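Local coordinates for hypothetical protein Atu1540 (Agrobacterium tumefaciens str. C58, PDB 2HWJ), which is of unknown function but belongs to a family of putative ParB-like nucleases of the ParB/sulfiredoxin clan, at residues F159-A162 and D163-R166; K190-E193 and A194-L197. One frame throughout, in Å; residues are numbered along the deposited sequence.

Contact 1 of 2, residues F159-A162 and D163-R166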
loop_
_atom_site.group_PDB
_atom_site.type_symbol
_atom_site.label_atom_id
_atom_site.label_comp_id
_atom_site.label_asym_id
_atom_site.label_seq_id
_atom_site.Cartn_x
_atom_site.Cartn_y
_atom_site.Cartn_z
ATOM N N PHE A 159 -2.611 14.674 -10.122
ATOM C CA PHE A 159 -3.887 15.034 -10.610
ATOM C C PHE A 159 -4.839 15.525 -9.504
ATOM O O PHE A 159 -5.725 16.354 -9.765
ATOM C CB PHE A 159 -4.455 13.923 -11.483
ATOM C CG PHE A 159 -4.035 14.043 -12.939
ATOM C CD1 PHE A 159 -3.201 13.092 -13.532
ATOM C CD2 PHE A 159 -4.431 15.158 -13.709
ATOM C CE1 PHE A 159 -2.811 13.231 -14.885
ATOM C CE2 PHE A 159 -4.048 15.310 -15.060
ATOM C CZ PHE A 159 -3.253 14.333 -15.647
ATOM N N GLY A 160 -4.601 15.071 -8.268
ATOM C CA GLY A 160 -5.311 15.565 -7.079
ATOM C C GLY A 160 -5.004 17.006 -6.767
ATOM O O GLY A 160 -5.897 17.820 -6.520
ATOM N N TRP A 161 -3.730 17.337 -6.850
ATOM C CA TRP A 161 -3.275 18.718 -6.705
ATOM C C TRP A 161 -3.767 19.599 -7.854
ATOM O O TRP A 161 -4.213 20.743 -7.621
ATOM C CB TRP A 161 -1.755 18.769 -6.563
ATOM C CG TRP A 161 -1.364 18.379 -5.156
ATOM C CD1 TRP A 161 -1.106 17.119 -4.687
ATOM C CD2 TRP A 161 -1.309 19.240 -4.027
ATOM N NE1 TRP A 161 -0.862 17.159 -3.365
ATOM C CE2 TRP A 161 -0.982 18.443 -2.920
ATOM C CE3 TRP A 161 -1.475 20.632 -3.849
ATOM C CZ2 TRP A 161 -0.792 18.968 -1.654
ATOM C CZ3 TRP A 161 -1.302 21.166 -2.579
ATOM C CH2 TRP A 161 -0.951 20.324 -1.492
ATOM N N ALA A 162 -3.719 19.070 -9.075
ATOM C CA ALA A 162 -4.231 19.827 -10.192
ATOM C C ALA A 162 -5.734 20.118 -10.036
ATOM O O ALA A 162 -6.175 21.203 -10.303
ATOM C CB ALA A 162 -3.939 19.122 -11.506
ATOM N N ASP A 163 -6.522 19.160 -9.578
ATOM C CA ASP A 163 -7.898 19.473 -9.384
ATOM C C ASP A 163 -8.085 20.563 -8.266
ATOM O O ASP A 163 -8.837 21.517 -8.412
ATOM C CB ASP A 163 -8.705 18.187 -9.183
ATOM C CG ASP A 163 -10.069 18.458 -8.497
ATOM O OD1 ASP A 163 -10.841 19.336 -9.013
ATOM O OD2 ASP A 163 -10.393 17.836 -7.437
ATOM N N PHE A 164 -7.353 20.467 -7.172
ATOM C CA PHE A 164 -7.414 21.490 -6.136
ATOM C C PHE A 164 -7.117 22.872 -6.761
ATOM O O PHE A 164 -7.919 23.782 -6.652
ATOM C CB PHE A 164 -6.409 21.096 -5.060
ATOM C CG PHE A 164 -6.212 22.113 -3.957
ATOM C CD1 PHE A 164 -7.127 22.243 -2.941
ATOM C CD2 PHE A 164 -5.050 22.873 -3.890
ATOM C CE1 PHE A 164 -6.920 23.126 -1.915
ATOM C CE2 PHE A 164 -4.860 23.773 -2.845
ATOM C CZ PHE A 164 -5.796 23.888 -1.883
ATOM N N LEU A 165 -6.006 23.007 -7.488
ATOM C CA LEU A 165 -5.635 24.287 -7.973
ATOM C C LEU A 165 -6.680 24.751 -8.979
ATOM O O LEU A 165 -6.875 26.003 -9.140
ATOM C CB LEU A 165 -4.259 24.292 -8.585
ATOM C CG LEU A 165 -3.148 23.760 -7.675
ATOM C CD1 LEU A 165 -2.044 23.199 -8.499
ATOM C CD2 LEU A 165 -2.627 24.784 -6.628
ATOM N N ARG A 166 -7.392 23.824 -9.642
ATOM C CA ARG A 166 -8.049 24.307 -10.843
ATOM C C ARG A 166 -9.269 24.951 -10.407
ATOM O O ARG A 166 -9.818 25.787 -11.164
ATOM C CB ARG A 166 -8.322 23.281 -11.919
ATOM C CG ARG A 166 -9.764 22.945 -12.230
ATOM C CD ARG A 166 -9.836 21.430 -12.687
ATOM N NE ARG A 166 -9.085 21.315 -13.941
ATOM C CZ ARG A 166 -8.051 20.526 -14.163
ATOM N NH1 ARG A 166 -7.645 19.680 -13.274
ATOM N NH2 ARG A 166 -7.454 20.585 -15.331
#
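W161 and F164 meet obliquely on one flank of the helix, planes at 76° and ring centroids 5.8 Å apart, with W161 CE3 lying 4.2 Å from F164 CD2. F164 reaches the indole because its CG stands anti to the backbone N (chi1 174°). Elsewhere the indole stacks on Y149 and gives NE1 to the carbonyl of P198. On another flank the guanidinium of R166 folds back obliquely over the previous turn, its NH1 4.1 Å from A162 CB. Its NH2 makes a salt bridge with D134, while D163 divides its carboxylate between OD1, paired with R167, and OD2, bonded to S101 OG of the second subunit. Beneath these groups runs ordinary alpha-helical i to i+4 bonding: D163 N to F159 O at 2.9 Å, F164 N to G160 O at 3.1 Å and L165 N to W161 O at 2.9 Å. The R166 N to A162 O bond is weak, bent to 121°, as the helix runs out. Helix 157-166 packs against two others: W161 and A162 touch helix 135-146, and W161, F164 and L165 touch helix 178-189.

Contact 2 of 2, residues K190-E193 and A194-L197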
loop_
_atom_site.group_PDB
_atom_site.type_symbol
_atom_site.label_atom_id
_atom_site.label_comp_id
_atom_site.label_asym_id
_atom_site.label_seq_id
_atom_site.Cartn_x
_atom_site.Cartn_y
_atom_site.Cartn_z
ATOM N N LYS A 190 0.716 25.415 1.160
ATOM C CA LYS A 190 0.997 25.643 2.543
ATOM C C LYS A 190 -0.219 25.987 3.399
ATOM O O LYS A 190 -0.084 26.170 4.592
ATOM C CB LYS A 190 1.976 26.850 2.694
ATOM C CG LYS A 190 3.411 26.680 2.110
ATOM C CD LYS A 190 4.137 25.297 2.515
ATOM C CE LYS A 190 4.280 24.258 1.346
ATOM N NZ LYS A 190 5.654 23.658 1.411
ATOM N N SER A 191 -1.383 26.199 2.832
ATOM C CA SER A 191 -2.458 26.661 3.686
ATOM C C SER A 191 -3.110 25.427 4.239
ATOM O O SER A 191 -2.988 24.332 3.695
ATOM C CB SER A 191 -3.474 27.560 2.963
ATOM O OG SER A 191 -4.277 26.769 2.076
ATOM N N ARG A 192 -3.789 25.627 5.361
ATOM C CA ARG A 192 -4.594 24.604 5.944
ATOM C C ARG A 192 -5.638 24.063 4.959
ATOM O O ARG A 192 -6.012 22.903 5.087
ATOM C CB ARG A 192 -5.153 25.053 7.291
ATOM C CG ARG A 192 -4.351 24.367 8.494
ATOM C CD ARG A 192 -4.955 24.683 9.860
ATOM N NE ARG A 192 -5.238 26.118 9.942
ATOM C CZ ARG A 192 -5.690 26.749 11.036
ATOM N NH1 ARG A 192 -5.921 26.060 12.157
ATOM N NH2 ARG A 192 -5.896 28.074 11.027
ATOM N N GLU A 193 -6.042 24.839 3.948
ATOM C CA GLU A 193 -7.025 24.383 2.980
ATOM C C GLU A 193 -6.628 23.130 2.139
ATOM O O GLU A 193 -7.488 22.307 1.745
ATOM C CB GLU A 193 -7.374 25.522 2.049
ATOM C CG GLU A 193 -8.753 25.301 1.342
ATOM C CD GLU A 193 -9.504 26.610 0.978
ATOM O OE1 GLU A 193 -9.478 27.063 -0.226
ATOM O OE2 GLU A 193 -10.117 27.185 1.919
ATOM N N ALA A 194 -5.331 22.989 1.871
ATOM C CA ALA A 194 -4.819 21.871 1.152
ATOM C C ALA A 194 -4.510 20.713 2.087
ATOM O O ALA A 194 -3.908 19.721 1.645
ATOM C CB ALA A 194 -3.575 22.284 0.415
ATOM N N ARG A 195 -4.896 20.791 3.366
ATOM C CA ARG A 195 -4.485 19.731 4.307
ATOM C C ARG A 195 -4.900 18.305 3.961
ATOM O O ARG A 195 -4.261 17.385 4.383
ATOM C CB ARG A 195 -4.850 20.054 5.762
ATOM C CG ARG A 195 -6.345 19.858 6.111
ATOM C CD ARG A 195 -6.782 20.542 7.446
ATOM N NE ARG A 195 -8.181 21.006 7.339
ATOM C CZ ARG A 195 -8.597 22.284 7.320
ATOM N NH1 ARG A 195 -7.756 23.301 7.444
ATOM N NH2 ARG A 195 -9.883 22.561 7.204
ATOM N N HIS A 196 -5.951 18.145 3.183
ATOM C CA HIS A 196 -6.582 16.859 2.874
ATOM C C HIS A 196 -5.931 16.215 1.694
ATOM O O HIS A 196 -6.341 15.145 1.317
ATOM C CB HIS A 196 -8.004 17.085 2.444
ATOM C CG HIS A 196 -8.091 18.082 1.348
ATOM N ND1 HIS A 196 -8.355 17.730 0.042
ATOM C CD2 HIS A 196 -7.786 19.405 1.326
ATOM C CE1 HIS A 196 -8.285 18.806 -0.725
ATOM N NE2 HIS A 196 -7.926 19.831 0.025
ATOM N N LEU A 197 -4.952 16.872 1.075
ATOM C CA LEU A 197 -4.293 16.354 -0.118
ATOM C C LEU A 197 -3.107 15.489 0.196
ATOM O O LEU A 197 -2.446 15.707 1.203
ATOM C CB LEU A 197 -3.812 17.481 -0.983
ATOM C CG LEU A 197 -4.952 18.259 -1.669
ATOM C CD1 LEU A 197 -4.429 19.604 -2.181
ATOM C CD2 LEU A 197 -5.630 17.470 -2.806
#
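A short 3-10 turn followed by a type I beta turn carries the chain away from helix 178-189, and its polar frame is backbone: R195 N bonds to R192 O at 2.9 Å and A194 N to S191 O at 3.3 Å. Both are i to i+3 bonds. L197 N then bonds to A194 O at 3.1 Å, closing the beta turn from A194 to L197. At the start, S191 OG takes a weak bond from E193 N (3.2 Å), which bridges the first residues of the turn. The same hydroxyl is bonded to the carbonyl of L188, tying the turn to the end of the preceding helix, and the side chain of E193, its CG anti to the backbone N (chi1 -159°), leaves the turn to form a salt bridge with R168.

Farther out, the side chains of R192 and R195 lie across each other on the exposed side, the guanidinium planes of R192 and R195 turned 79° apart. R195 curls back over the carbonyl of R192, and R192 CB lies in the plane at its guanidinium edge, 3.1 Å from R195 NH1. R192 NE and R195 NH1 are 4.5 Å apart, two like charges that would probably repel mildly, eased by solvent on this exposed side.

On the buried side, A194 and L197 face helix 157-166. At the subunit interface the ring of H196 meets that of H93 of the second subunit, whose NE2 is hydrogen-bonded to E193 O. L197 CG sits over one face of the H196 imidazole, 3.5 Å above its plane and offset toward the rim.

How the contacts relate
The two contacts touch directly, their centres about 12 Å apart. Contact 1 is a buried turn of alpha helix, about 13 Å from the chain's centre; contact 2 is a partly buried turn at about 23 Å. Alpha helix gives the first its i to i+4 bonds, 3-10 and beta turns give the second i to i+3. They join where L197 CB packs 3.4 Å from W161 CZ2 and A194 CB lies 3.6 Å from F164 CZ. Each pairs charged side chains with residues beyond its own segments; contact 1 adds one oblique aromatic pair, contact 2 two exposed, like-charged arginines. Both reach the second subunit.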